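Local coordinates for protein alpha-1,3-glucanase (Streptomyces thermodiastaticus, PDB 7C7D) that probably hydrolyses alpha-1,3-glucan as the catalytic unit of a thermostable GH87 alpha-1,3-glucanase, built largely on a parallel beta-helix, at residues A[416-421]-A[451-456]; A[486-491]-A[516-521]; A[500-505]-A[522-527]; A[539-544]-A[568-573]. All coordinates share one frame; numbering follows the deposited sequence.

Contact 1. Residues A[416-421]-A[451-456]; sequences TVKGNL and TVDGNT
Asn420 and Asn455 lie side by side and point the same way, their amide planes 5° apart. Asn455 OD1 accepts two hydrogen bonds from Asn420: one from the backbone Asn420 N at 2.9 Å, tilted out of the carbonyl plane, and one from the amide Asn420 ND2 at 3.0 Å, within that plane. The other half of the amide is spent as well, because Asn455 ND2 donates almost straight (174°) to Val417 O, which it meets at 3.0 Å from above the carbonyl plane. Val417 O also accepts Asp453 N, so this buried carbonyl is gripped twice. CG beside the backbone N (chi1 -59°) lays the Asn455 amide with OD1 toward Asn420 N and ND2 toward Val417 O. Such buried asparagines, one at the same turn of each coil and stacked on its neighbour in the next, are characteristic of parallel beta-helices, and here the row runs on: Asn420 ND2 donates to Phe393 O, and Asn420 OD1 accepts from Asn396 N. An alanine in place of Asn455 is likely to leave Asn420 N without its acceptor and the Asn420 amide less firmly fixed. The flanking strands pair in parallel, with Val417 N bound to Thr451 O at 2.8 Å before the turn and Thr456 N to Asn420 O beyond it. On the outer face Lys418 CE passes 3.3 Å from Asp453 OD2, while Asp453 OD1 is held by Thr490 OG1.

Contact 2. Residues A[486-491]-A[516-521]; sequences RVDITD and NVTVDG
Ile489 reaches across to two valines at once, its CD1 lying 4.1 Å from Val517 CG1 and equally far from Val519 CG2. Between the parallel backbones, Thr518 N donates to Val487 O, Ile489 N to Thr518 O at 2.8 Å, and Asp520 N to Ile489 O. The opposite face is polar. There a water joins the strands, 2.8 Å from Asp488 OD1 and hydrogen-bonded also to Asn516 O and Thr518 OG1. These are neighbouring coils of a parallel beta-helix: the Ile489 and valine side chains point into the interior, where Phe502 and Phe504 pack on them, and the Asp488 and Thr518 side chains lie outside. Arg486 steadies the carboxylate from within its own strand, its extended chain bringing NE to the syn lone pair of Asp488 OD2 at 2.9 Å, in the guanidinium plane. An alanine at Asp488 is likely to leave the Arg486 guanidinium without its countercharge and the bridging water with one anchor fewer. Further along, Thr490 lays CB 3.5 Å from Asp520 O.

Contact 3. Residues A[500-505]-A[522-527]; sequences SAFEFV and AAVKNT
The segments 500-505 and 522-527 are not strand partners. Their closest alpha carbons, Ser500 CA and Thr527 CA, are 6.2 Å apart, and from there the two chains diverge. Strand 502-505 belongs to one parallel sheet of the beta-helix, whereas 522-527 continues a strand of the opposing wall, and the two approach within the interior at the bend leading into strand 502-505. The Ala501 backbone makes its hydrogen bonds to Leu474 and Val530 of the adjoining coils, before and after its own. What passes between the segments is therefore side-chain packing. Val524 uses both branches: its CG1 touches Ala501 CB at 3.9 Å, and its CG2 lies 4.1 Å from Phe502 CE2, obliquely to the ring. The tip of that ring, CZ, is met differently, since Ala522 CB stands at the edge, close to the ring plane, 3.9 Å from Phe502 CZ. With CG turned beside the backbone N (chi1 -62°), the Phe502 ring swings over to this wall. Where the chains come closest, at Ser500 and Thr527, the methyl Thr527 CG2 faces the backbone, 3.8 Å from Ala501 N. Ile489, Ile494 and Val545 add further aliphatic surface around the group. With every touching residue buried, the walls are joined across the interior by apolar contacts, the methyls of Ala522, Val524 and Thr527 against Ala501 and the Phe502 ring, while each backbone bonds to its own neighbouring coils.

Contact 4. Residues A[539-544]-A[568-573]; sequences EATFRN and TVTDGG
Two glycines, Gly572 and Gly573, take over from a regular strand here and still keep hold of the neighbouring coil. Gly572 N donates to Phe542 O at 2.8 Å, and Gly573 O, on the next residue, accepts Asn544 N in its carbonyl plane. The bend is fixed by an Asx turn: Asp571 OD1 accepts Gly573 N at 3.0 Å, on its anti side and 31° out of the carboxylate plane. Asn575 ND2 bonds both to that same oxygen and to Phe542 O, tying the turn to the strand beside it. The backbone angles of Gly573 by themselves call for glycine, since a beta carbon would be jammed against the carbonyl oxygen of Gly572. In one conformer Arg543 CG lies 3.4 Å from Gly572 O. Before the bend the pairing is ordinary parallel beta structure, with Thr570 N to Ala540 O at 2.9 Å and Phe542 N to Thr570 O. On the inner face Phe542 CD1 comes to 3.5 Å from Val569 CG1, the methyl standing obliquely to the ring. Thr570 O lies instead near the ring plane, at its edge. The position follows from chi1 of -60°, which leaves the ring beside its own backbone N. On the outer face Thr541 and Thr570 run side by side, OG1 of Thr541 being 4.0 Å from Thr570 CB. Strand 567-571 is the last strand of the modelled chain and pairs with 538-550, whose other edge is bonded to strand 517-527; on the inner side, Val569 packs on Ile555 of strand 553-557, while Arg543, in one of its two conformers, forms a salt bridge with Asp520.

Contacts 1, 2 and 4 follow one another along the chain and along the beta-helix, each joining equivalent strands of successive coils. Strands 449-458 and 486-495 are neighbours, which puts the centres of contacts 1 and 2 about 11 Å apart, and strands 517-527 and 538-550 link contact 2 to contact 4, about 10 Å further on. Contact 3, centred about 13 Å from contact 2 and 14 Å from contact 4, shares strand 517-527 with contact 2, their segments alternating along the chain, but reaches over to strand 502-505 in the facing sheet. Phe502 and Phe504 pack on contact 2 inside, and Phe504 on Phe542. Backbone bonding thus runs along the solenoid axis, while packing ties its walls across the interior.

Contact 1. Residues A[416-421]-A[451-456]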
loop_
_atom_site.group_PDB
_atom_site.type_symbol
_atom_site.label_atom_id
_atom_site.label_comp_id
_atom_site.label_asym_id
_atom_site.label_seq_id
_atom_site.Cartn_x
_atom_site.Cartn_y
_atom_site.Cartn_z
ATOM N N THR A 416 -4.672 -6.525 -14.905
ATOM C CA THR A 416 -4.105 -5.235 -15.272
ATOM C C THR A 416 -3.578 -4.516 -14.037
ATOM O O THR A 416 -4.278 -4.408 -13.024
ATOM C CB THR A 416 -5.157 -4.381 -15.984
ATOM O OG1 THR A 416 -5.530 -5.031 -17.204
ATOM C CG2 THR A 416 -4.607 -2.999 -16.315
ATOM N N VAL A 417 -2.350 -4.014 -14.138
ATOM C CA VAL A 417 -1.727 -3.175 -13.122
ATOM C C VAL A 417 -1.312 -1.910 -13.859
ATOM O O VAL A 417 -0.344 -1.930 -14.630
ATOM C CB VAL A 417 -0.519 -3.876 -12.478
ATOM C CG1 VAL A 417 0.180 -2.956 -11.488
ATOM C CG2 VAL A 417 -0.949 -5.168 -11.798
ATOM N N LYS A 418 -2.046 -0.813 -13.651
ATOM C CA LYS A 418 -1.929 0.356 -14.521
ATOM C C LYS A 418 -1.886 1.662 -13.741
ATOM O O LYS A 418 -2.723 1.900 -12.871
ATOM C CB LYS A 418 -3.103 0.397 -15.512
ATOM C CG LYS A 418 -3.140 1.637 -16.396
ATOM C CD LYS A 418 -4.376 1.645 -17.300
ATOM C CE LYS A 418 -4.038 1.648 -18.781
ATOM N NZ LYS A 418 -5.128 0.999 -19.566
ATOM N N GLY A 419 -0.932 2.528 -14.077
ATOM C CA GLY A 419 -0.979 3.887 -13.585
ATOM C C GLY A 419 -0.737 4.062 -12.108
ATOM O O GLY A 419 -1.129 5.088 -11.556
ATOM N N ASN A 420 -0.115 3.093 -11.442
ATOM C CA ASN A 420 0.140 3.201 -10.014
ATOM C C ASN A 420 1.462 3.911 -9.760
ATOM O O ASN A 420 2.405 3.814 -10.545
ATOM C CB ASN A 420 0.164 1.810 -9.383
ATOM C CG ASN A 420 -1.142 1.065 -9.593
ATOM O OD1 ASN A 420 -2.134 1.340 -8.912
ATOM N ND2 ASN A 420 -1.156 0.127 -10.538
ATOM N N LEU A 421 1.512 4.637 -8.646
ATOM C CA LEU A 421 2.725 5.267 -8.143
ATOM C C LEU A 421 3.117 4.511 -6.886
ATOM O O LEU A 421 2.331 4.440 -5.937
ATOM C CB LEU A 421 2.469 6.738 -7.815
ATOM C CG LEU A 421 3.615 7.475 -7.121
ATOM C CD1 LEU A 421 4.880 7.480 -7.991
ATOM C CD2 LEU A 421 3.205 8.903 -6.753
ATOM N N THR A 451 -1.186 -7.147 -18.098
ATOM C CA THR A 451 -0.910 -5.820 -18.624
ATOM C C THR A 451 -0.384 -4.947 -17.493
ATOM O O THR A 451 -1.105 -4.670 -16.533
ATOM C CB THR A 451 -2.201 -5.228 -19.191
ATOM O OG1 THR A 451 -2.695 -6.060 -20.250
ATOM C CG2 THR A 451 -1.970 -3.831 -19.723
ATOM N N VAL A 452 0.864 -4.521 -17.607
ATOM C CA VAL A 452 1.520 -3.706 -16.591
ATOM C C VAL A 452 1.908 -2.400 -17.280
ATOM O O VAL A 452 2.953 -2.314 -17.925
ATOM C CB VAL A 452 2.737 -4.426 -15.999
ATOM C CG1 VAL A 452 3.379 -3.592 -14.893
ATOM C CG2 VAL A 452 2.348 -5.822 -15.496
ATOM N N ASP A 453 1.060 -1.374 -17.170
ATOM C CA ASP A 453 1.165 -0.189 -18.021
ATOM C C ASP A 453 1.162 1.098 -17.206
ATOM O O ASP A 453 0.300 1.289 -16.346
ATOM C CB ASP A 453 -0.007 -0.133 -19.004
ATOM C CG ASP A 453 0.007 1.135 -19.839
ATOM O OD1 ASP A 453 0.960 1.324 -20.629
ATOM O OD2 ASP A 453 -0.908 1.962 -19.684
ATOM N N GLY A 454 2.090 2.001 -17.508
ATOM C CA GLY A 454 1.994 3.344 -16.965
ATOM C C GLY A 454 2.334 3.501 -15.500
ATOM O O GLY A 454 1.943 4.498 -14.893
ATOM N N ASN A 455 3.031 2.545 -14.907
ATOM C CA ASN A 455 3.362 2.641 -13.492
ATOM C C ASN A 455 4.667 3.409 -13.290
ATOM O O ASN A 455 5.548 3.421 -14.153
ATOM C CB ASN A 455 3.485 1.240 -12.885
ATOM C CG ASN A 455 2.208 0.441 -13.030
ATOM O OD1 ASN A 455 1.253 0.653 -12.284
ATOM N ND2 ASN A 455 2.170 -0.457 -14.014
ATOM N N THR A 456 4.779 4.056 -12.131
ATOM C CA THR A 456 5.977 4.779 -11.723
ATOM C C THR A 456 6.469 4.195 -10.409
ATOM O O THR A 456 5.700 4.103 -9.444
ATOM C CB THR A 456 5.686 6.272 -11.579
ATOM O OG1 THR A 456 5.353 6.791 -12.868
ATOM C CG2 THR A 456 6.906 7.018 -11.058
#

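Contact 2. Residues A[486-491]-A[516-521]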
loop_
_atom_site.group_PDB
_atom_site.type_symbol
_atom_site.label_atom_id
_atom_site.label_comp_id
_atom_site.label_asym_id
_atom_site.label_seq_id
_atom_site.Cartn_x
_atom_site.Cartn_y
_atom_site.Cartn_z
ATOM N N ARG A 486 1.129 -14.042 -21.492
ATOM C CA ARG A 486 1.870 -12.932 -22.072
ATOM C C ARG A 486 1.946 -11.820 -21.034
ATOM O O ARG A 486 0.940 -11.488 -20.401
ATOM C CB ARG A 486 1.116 -12.450 -23.310
ATOM C CG ARG A 486 1.648 -11.221 -23.996
ATOM C CD ARG A 486 0.622 -10.776 -25.029
ATOM N NE ARG A 486 1.057 -9.617 -25.798
ATOM C CZ ARG A 486 1.373 -9.661 -27.085
ATOM N NH1 ARG A 486 1.298 -10.809 -27.746
ATOM N NH2 ARG A 486 1.757 -8.559 -27.715
ATOM N N VAL A 487 3.133 -11.262 -20.828
ATOM C CA VAL A 487 3.320 -10.185 -19.860
ATOM C C VAL A 487 3.830 -8.976 -20.627
ATOM O O VAL A 487 4.935 -9.007 -21.190
ATOM C CB VAL A 487 4.272 -10.580 -18.724
ATOM C CG1 VAL A 487 4.405 -9.441 -17.731
ATOM C CG2 VAL A 487 3.784 -11.851 -18.030
ATOM N N ASP A 488 3.016 -7.923 -20.673
ATOM C CA ASP A 488 3.307 -6.713 -21.438
ATOM C C ASP A 488 3.561 -5.578 -20.459
ATOM O O ASP A 488 2.636 -5.130 -19.773
ATOM C CB ASP A 488 2.133 -6.365 -22.349
ATOM C CG ASP A 488 1.885 -7.411 -23.398
ATOM O OD1 ASP A 488 2.860 -7.903 -23.991
ATOM O OD2 ASP A 488 0.707 -7.731 -23.647
ATOM N N ILE A 489 4.804 -5.113 -20.403
ATOM C CA ILE A 489 5.237 -4.106 -19.442
ATOM C C ILE A 489 5.541 -2.843 -20.233
ATOM O O ILE A 489 6.574 -2.751 -20.909
ATOM C CB ILE A 489 6.452 -4.587 -18.638
ATOM C CG1 ILE A 489 6.133 -5.901 -17.917
ATOM C CG2 ILE A 489 6.902 -3.520 -17.659
ATOM C CD1 ILE A 489 7.355 -6.698 -17.509
ATOM N N THR A 490 4.645 -1.864 -20.148
ATOM C CA THR A 490 4.696 -0.707 -21.029
ATOM C C THR A 490 4.661 0.593 -20.244
ATOM O O THR A 490 4.019 0.694 -19.197
ATOM C CB THR A 490 3.527 -0.703 -22.027
ATOM O OG1 THR A 490 2.294 -0.777 -21.305
ATOM C CG2 THR A 490 3.614 -1.881 -22.963
ATOM N N ASP A 491 5.350 1.595 -20.787
ATOM C CA ASP A 491 5.332 2.959 -20.265
ATOM C C ASP A 491 5.598 3.003 -18.764
ATOM O O ASP A 491 4.847 3.579 -17.977
ATOM C CB ASP A 491 4.052 3.690 -20.648
ATOM C CG ASP A 491 3.993 3.993 -22.127
ATOM O OD1 ASP A 491 5.024 3.816 -22.817
ATOM O OD2 ASP A 491 2.922 4.403 -22.604
ATOM N N ASN A 516 7.645 -14.882 -22.956
ATOM C CA ASN A 516 6.442 -14.150 -23.362
ATOM C C ASN A 516 6.383 -12.767 -22.729
ATOM O O ASN A 516 5.302 -12.198 -22.556
ATOM C CB ASN A 516 5.146 -14.920 -23.087
ATOM C CG ASN A 516 5.202 -16.347 -23.585
ATOM O OD1 ASN A 516 5.579 -16.599 -24.728
ATOM N ND2 ASN A 516 4.816 -17.291 -22.732
ATOM N N VAL A 517 7.546 -12.213 -22.397
ATOM C CA VAL A 517 7.644 -10.911 -21.751
ATOM C C VAL A 517 8.096 -9.883 -22.775
ATOM O O VAL A 517 9.084 -10.097 -23.487
ATOM C CB VAL A 517 8.636 -10.951 -20.577
ATOM C CG1 VAL A 517 8.898 -9.538 -20.026
ATOM C CG2 VAL A 517 8.130 -11.874 -19.489
ATOM N N THR A 518 7.376 -8.768 -22.843
ATOM C CA THR A 518 7.774 -7.612 -23.636
ATOM C C THR A 518 7.837 -6.399 -22.727
ATOM O O THR A 518 6.877 -6.114 -22.005
ATOM C CB THR A 518 6.761 -7.343 -24.750
ATOM O OG1 THR A 518 6.657 -8.503 -25.580
ATOM C CG2 THR A 518 7.200 -6.148 -25.597
ATOM N N VAL A 519 8.971 -5.707 -22.744
ATOM C CA VAL A 519 9.105 -4.407 -22.102
ATOM C C VAL A 519 9.175 -3.380 -23.220
ATOM O O VAL A 519 10.106 -3.413 -24.037
ATOM C CB VAL A 519 10.357 -4.346 -21.214
ATOM C CG1 VAL A 519 10.541 -2.937 -20.645
ATOM C CG2 VAL A 519 10.266 -5.379 -20.104
ATOM N N ASP A 520 8.181 -2.496 -23.288
ATOM C CA ASP A 520 8.091 -1.527 -24.375
ATOM C C ASP A 520 7.794 -0.156 -23.790
ATOM O O ASP A 520 6.660 0.121 -23.384
ATOM C CB ASP A 520 7.020 -1.931 -25.394
ATOM C CG ASP A 520 7.008 -1.040 -26.623
ATOM O OD1 ASP A 520 7.526 0.094 -26.582
ATOM O OD2 ASP A 520 6.462 -1.484 -27.655
ATOM N N GLY A 521 8.808 0.699 -23.767
ATOM C CA GLY A 521 8.640 2.066 -23.333
ATOM C C GLY A 521 8.953 2.211 -21.862
ATOM O O GLY A 521 8.155 1.799 -21.018
HETATM O O HOH W 1 4.634 -9.983 -24.328
HETATM O O HOH W 2 7.868 -0.561 -19.607
#

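Contact 3. Residues A[500-505]-A[522-527]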
loop_
_atom_site.group_PDB
_atom_site.type_symbol
_atom_site.label_atom_id
_atom_site.label_comp_id
_atom_site.label_asym_id
_atom_site.label_seq_id
_atom_site.Cartn_x
_atom_site.Cartn_y
_atom_site.Cartn_z
ATOM N N SER A 500 18.419 -2.989 -8.988
ATOM C CA SER A 500 18.110 -3.114 -10.400
ATOM C C SER A 500 16.729 -2.550 -10.719
ATOM O O SER A 500 15.880 -2.375 -9.844
ATOM C CB SER A 500 18.178 -4.579 -10.816
ATOM O OG SER A 500 17.409 -5.349 -9.911
ATOM N N ALA A 501 16.509 -2.286 -12.007
ATOM C CA ALA A 501 15.215 -1.783 -12.484
ATOM C C ALA A 501 14.275 -2.944 -12.796
ATOM O O ALA A 501 13.296 -3.168 -12.082
ATOM C CB ALA A 501 15.413 -0.839 -13.674
ATOM N N PHE A 502 14.565 -3.695 -13.854
ATOM C CA PHE A 502 13.768 -4.855 -14.242
ATOM C C PHE A 502 14.497 -6.124 -13.825
ATOM O O PHE A 502 15.695 -6.267 -14.095
ATOM C CB PHE A 502 13.558 -4.891 -15.759
ATOM C CG PHE A 502 12.798 -3.714 -16.307
ATOM C CD1 PHE A 502 11.416 -3.655 -16.212
ATOM C CD2 PHE A 502 13.468 -2.673 -16.939
ATOM C CE1 PHE A 502 10.715 -2.579 -16.720
ATOM C CE2 PHE A 502 12.768 -1.589 -17.454
ATOM C CZ PHE A 502 11.388 -1.543 -17.335
ATOM N N GLU A 503 13.777 -7.052 -13.192
ATOM C CA GLU A 503 14.345 -8.327 -12.780
ATOM C C GLU A 503 13.509 -9.466 -13.342
ATOM O O GLU A 503 12.277 -9.442 -13.257
ATOM C CB GLU A 503 14.387 -8.432 -11.254
ATOM C CG GLU A 503 14.874 -9.786 -10.765
ATOM C CD GLU A 503 14.736 -9.987 -9.271
ATOM O OE1 GLU A 503 14.075 -9.171 -8.589
ATOM O OE2 GLU A 503 15.293 -10.992 -8.779
ATOM N N PHE A 504 14.181 -10.451 -13.926
ATOM C CA PHE A 504 13.540 -11.656 -14.434
ATOM C C PHE A 504 14.200 -12.827 -13.731
ATOM O O PHE A 504 15.417 -13.003 -13.818
ATOM C CB PHE A 504 13.680 -11.716 -15.958
ATOM C CG PHE A 504 13.198 -10.464 -16.617
ATOM C CD1 PHE A 504 11.851 -10.170 -16.649
ATOM C CD2 PHE A 504 14.089 -9.527 -17.107
ATOM C CE1 PHE A 504 11.391 -8.993 -17.209
ATOM C CE2 PHE A 504 13.640 -8.347 -17.664
ATOM C CZ PHE A 504 12.285 -8.083 -17.726
ATOM N N VAL A 505 13.415 -13.587 -12.974
ATOM C CA VAL A 505 13.991 -14.541 -12.041
ATOM C C VAL A 505 13.049 -15.728 -11.922
ATOM O O VAL A 505 11.840 -15.610 -12.130
ATOM C CB VAL A 505 14.262 -13.858 -10.676
ATOM C CG1 VAL A 505 12.960 -13.423 -10.009
ATOM C CG2 VAL A 505 15.077 -14.749 -9.749
ATOM N N ALA A 522 10.110 2.770 -21.533
ATOM C CA ALA A 522 10.434 2.992 -20.137
ATOM C C ALA A 522 11.392 4.165 -20.038
ATOM O O ALA A 522 12.223 4.391 -20.924
ATOM C CB ALA A 522 11.035 1.747 -19.475
ATOM N N ALA A 523 11.248 4.919 -18.960
ATOM C CA ALA A 523 12.173 5.982 -18.587
ATOM C C ALA A 523 12.815 5.547 -17.280
ATOM O O ALA A 523 12.157 5.527 -16.234
ATOM C CB ALA A 523 11.438 7.308 -18.412
ATOM N N VAL A 524 14.085 5.165 -17.345
ATOM C CA VAL A 524 14.800 4.578 -16.218
ATOM C C VAL A 524 15.920 5.537 -15.851
ATOM O O VAL A 524 16.764 5.862 -16.689
ATOM C CB VAL A 524 15.351 3.189 -16.578
ATOM C CG1 VAL A 524 16.080 2.575 -15.399
ATOM C CG2 VAL A 524 14.227 2.266 -17.059
ATOM N N LYS A 525 15.935 5.996 -14.609
ATOM C CA LYS A 525 16.884 7.016 -14.187
ATOM C C LYS A 525 17.490 6.642 -12.844
ATOM O O LYS A 525 16.772 6.254 -11.913
ATOM C CB LYS A 525 16.204 8.385 -14.078
ATOM C CG LYS A 525 15.848 9.019 -15.415
ATOM C CD LYS A 525 15.273 10.425 -15.246
ATOM C CE LYS A 525 15.903 11.161 -14.070
ATOM N NZ LYS A 525 15.066 11.079 -12.835
ATOM N N ASN A 526 18.816 6.767 -12.755
ATOM C CA ASN A 526 19.558 6.601 -11.504
ATOM C C ASN A 526 19.323 5.227 -10.877
ATOM O O ASN A 526 18.840 5.094 -9.752
ATOM C CB ASN A 526 19.271 7.737 -10.519
ATOM C CG ASN A 526 19.595 9.098 -11.092
ATOM O OD1 ASN A 526 18.997 10.100 -10.706
ATOM N ND2 ASN A 526 20.551 9.142 -12.018
ATOM N N THR A 527 19.692 4.202 -11.628
ATOM C CA THR A 527 19.583 2.819 -11.187
ATOM C C THR A 527 20.884 2.421 -10.504
ATOM O O THR A 527 21.966 2.605 -11.063
ATOM C CB THR A 527 19.336 1.927 -12.404
ATOM O OG1 THR A 527 18.164 2.379 -13.096
ATOM C CG2 THR A 527 19.152 0.485 -12.003
#

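Contact 4. Residues A[539-544]-A[568-573]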
loop_
_atom_site.group_PDB
_atom_site.type_symbol
_atom_site.label_atom_id
_atom_site.label_comp_id
_atom_site.label_asym_id
_atom_site.label_seq_id
_atom_site.Cartn_x
_atom_site.Cartn_y
_atom_site.Cartn_z
ATOM N N GLU A 539 13.260 -15.857 -22.394
ATOM C CA GLU A 539 13.468 -14.823 -23.397
ATOM C C GLU A 539 12.563 -13.641 -23.093
ATOM O O GLU A 539 11.478 -13.794 -22.524
ATOM C CB GLU A 539 13.206 -15.338 -24.824
ATOM C CG GLU A 539 11.841 -16.001 -25.043
ATOM C CD GLU A 539 10.705 -15.009 -25.278
ATOM O OE1 GLU A 539 9.523 -15.393 -25.067
ATOM O OE2 GLU A 539 10.987 -13.848 -25.669
ATOM N N ALA A 540 13.014 -12.461 -23.504
ATOM C CA ALA A 540 12.195 -11.265 -23.419
ATOM C C ALA A 540 12.636 -10.294 -24.496
ATOM O O ALA A 540 13.787 -10.318 -24.938
ATOM C CB ALA A 540 12.312 -10.593 -22.050
ATOM N N THR A 541 11.712 -9.436 -24.905
ATOM C CA THR A 541 11.987 -8.399 -25.886
ATOM C C THR A 541 11.905 -7.039 -25.214
ATOM O O THR A 541 10.971 -6.771 -24.449
ATOM C CB THR A 541 10.970 -8.469 -27.023
ATOM O OG1 THR A 541 11.073 -9.748 -27.655
ATOM C CG2 THR A 541 11.222 -7.371 -28.058
ATOM N N PHE A 542 12.885 -6.187 -25.505
ATOM C CA PHE A 542 12.956 -4.844 -24.947
ATOM C C PHE A 542 12.973 -3.816 -26.065
ATOM O O PHE A 542 13.820 -3.887 -26.962
ATOM C CB PHE A 542 14.216 -4.677 -24.102
ATOM C CG PHE A 542 14.277 -5.640 -22.954
ATOM C CD1 PHE A 542 14.700 -6.947 -23.155
ATOM C CD2 PHE A 542 13.876 -5.264 -21.686
ATOM C CE1 PHE A 542 14.740 -7.853 -22.116
ATOM C CE2 PHE A 542 13.912 -6.175 -20.626
ATOM C CZ PHE A 542 14.350 -7.463 -20.851
ATOM N N ARG A 543 12.049 -2.858 -26.006
ATOM C CA ARG A 543 11.993 -1.761 -26.959
ATOM C C ARG A 543 11.781 -0.458 -26.205
ATOM O O ARG A 543 11.068 -0.418 -25.200
ATOM C CB ARG A 543 10.801 -1.903 -27.932
ATOM C CG ARG A 543 10.841 -3.077 -28.884
ATOM C CD ARG A 543 9.693 -2.989 -29.888
ATOM N NE ARG A 543 8.383 -3.082 -29.248
ATOM C CZ ARG A 543 7.703 -4.216 -29.106
ATOM N NH1 ARG A 543 8.215 -5.351 -29.562
ATOM N NH2 ARG A 543 6.518 -4.218 -28.509
ATOM N N ASN A 544 12.381 0.620 -26.717
ATOM C CA ASN A 544 12.051 1.967 -26.264
ATOM C C ASN A 544 12.333 2.186 -24.781
ATOM O O ASN A 544 11.632 2.950 -24.116
ATOM C CB ASN A 544 10.607 2.311 -26.627
ATOM C CG ASN A 544 10.350 2.108 -28.094
ATOM O OD1 ASN A 544 11.171 2.517 -28.923
ATOM N ND2 ASN A 544 9.248 1.446 -28.437
ATOM N N THR A 568 17.491 -15.153 -23.530
ATOM C CA THR A 568 17.766 -14.359 -24.726
ATOM C C THR A 568 17.084 -12.996 -24.608
ATOM O O THR A 568 15.850 -12.905 -24.615
ATOM C CB THR A 568 17.312 -15.094 -25.986
ATOM O OG1 THR A 568 18.016 -16.337 -26.095
ATOM C CG2 THR A 568 17.601 -14.255 -27.230
ATOM N N VAL A 569 17.896 -11.945 -24.527
ATOM C CA VAL A 569 17.431 -10.563 -24.525
ATOM C C VAL A 569 17.403 -10.102 -25.977
ATOM O O VAL A 569 18.452 -9.967 -26.607
ATOM C CB VAL A 569 18.374 -9.677 -23.699
ATOM C CG1 VAL A 569 17.957 -8.212 -23.775
ATOM C CG2 VAL A 569 18.454 -10.164 -22.256
ATOM N N THR A 570 16.212 -9.855 -26.517
ATOM C CA THR A 570 16.100 -9.306 -27.864
ATOM C C THR A 570 16.008 -7.790 -27.777
ATOM O O THR A 570 15.138 -7.242 -27.089
ATOM C CB THR A 570 14.914 -9.887 -28.638
ATOM O OG1 THR A 570 15.190 -11.252 -28.971
ATOM C CG2 THR A 570 14.684 -9.109 -29.931
ATOM N N ASP A 571 16.920 -7.121 -28.465
ATOM C CA ASP A 571 16.900 -5.672 -28.613
ATOM C C ASP A 571 15.922 -5.358 -29.736
ATOM O O ASP A 571 16.235 -5.517 -30.917
ATOM C CB ASP A 571 18.311 -5.197 -28.936
ATOM C CG ASP A 571 18.413 -3.693 -29.120
ATOM O OD1 ASP A 571 17.385 -2.989 -29.105
ATOM O OD2 ASP A 571 19.557 -3.216 -29.296
ATOM N N GLY A 572 14.719 -4.935 -29.368
ATOM C CA GLY A 572 13.703 -4.604 -30.340
ATOM C C GLY A 572 13.759 -3.185 -30.860
ATOM O O GLY A 572 12.866 -2.778 -31.613
ATOM N N GLY A 573 14.771 -2.416 -30.477
ATOM C CA GLY A 573 14.968 -1.088 -31.008
ATOM C C GLY A 573 14.530 0.008 -30.049
ATOM O O GLY A 573 13.742 -0.200 -29.122
#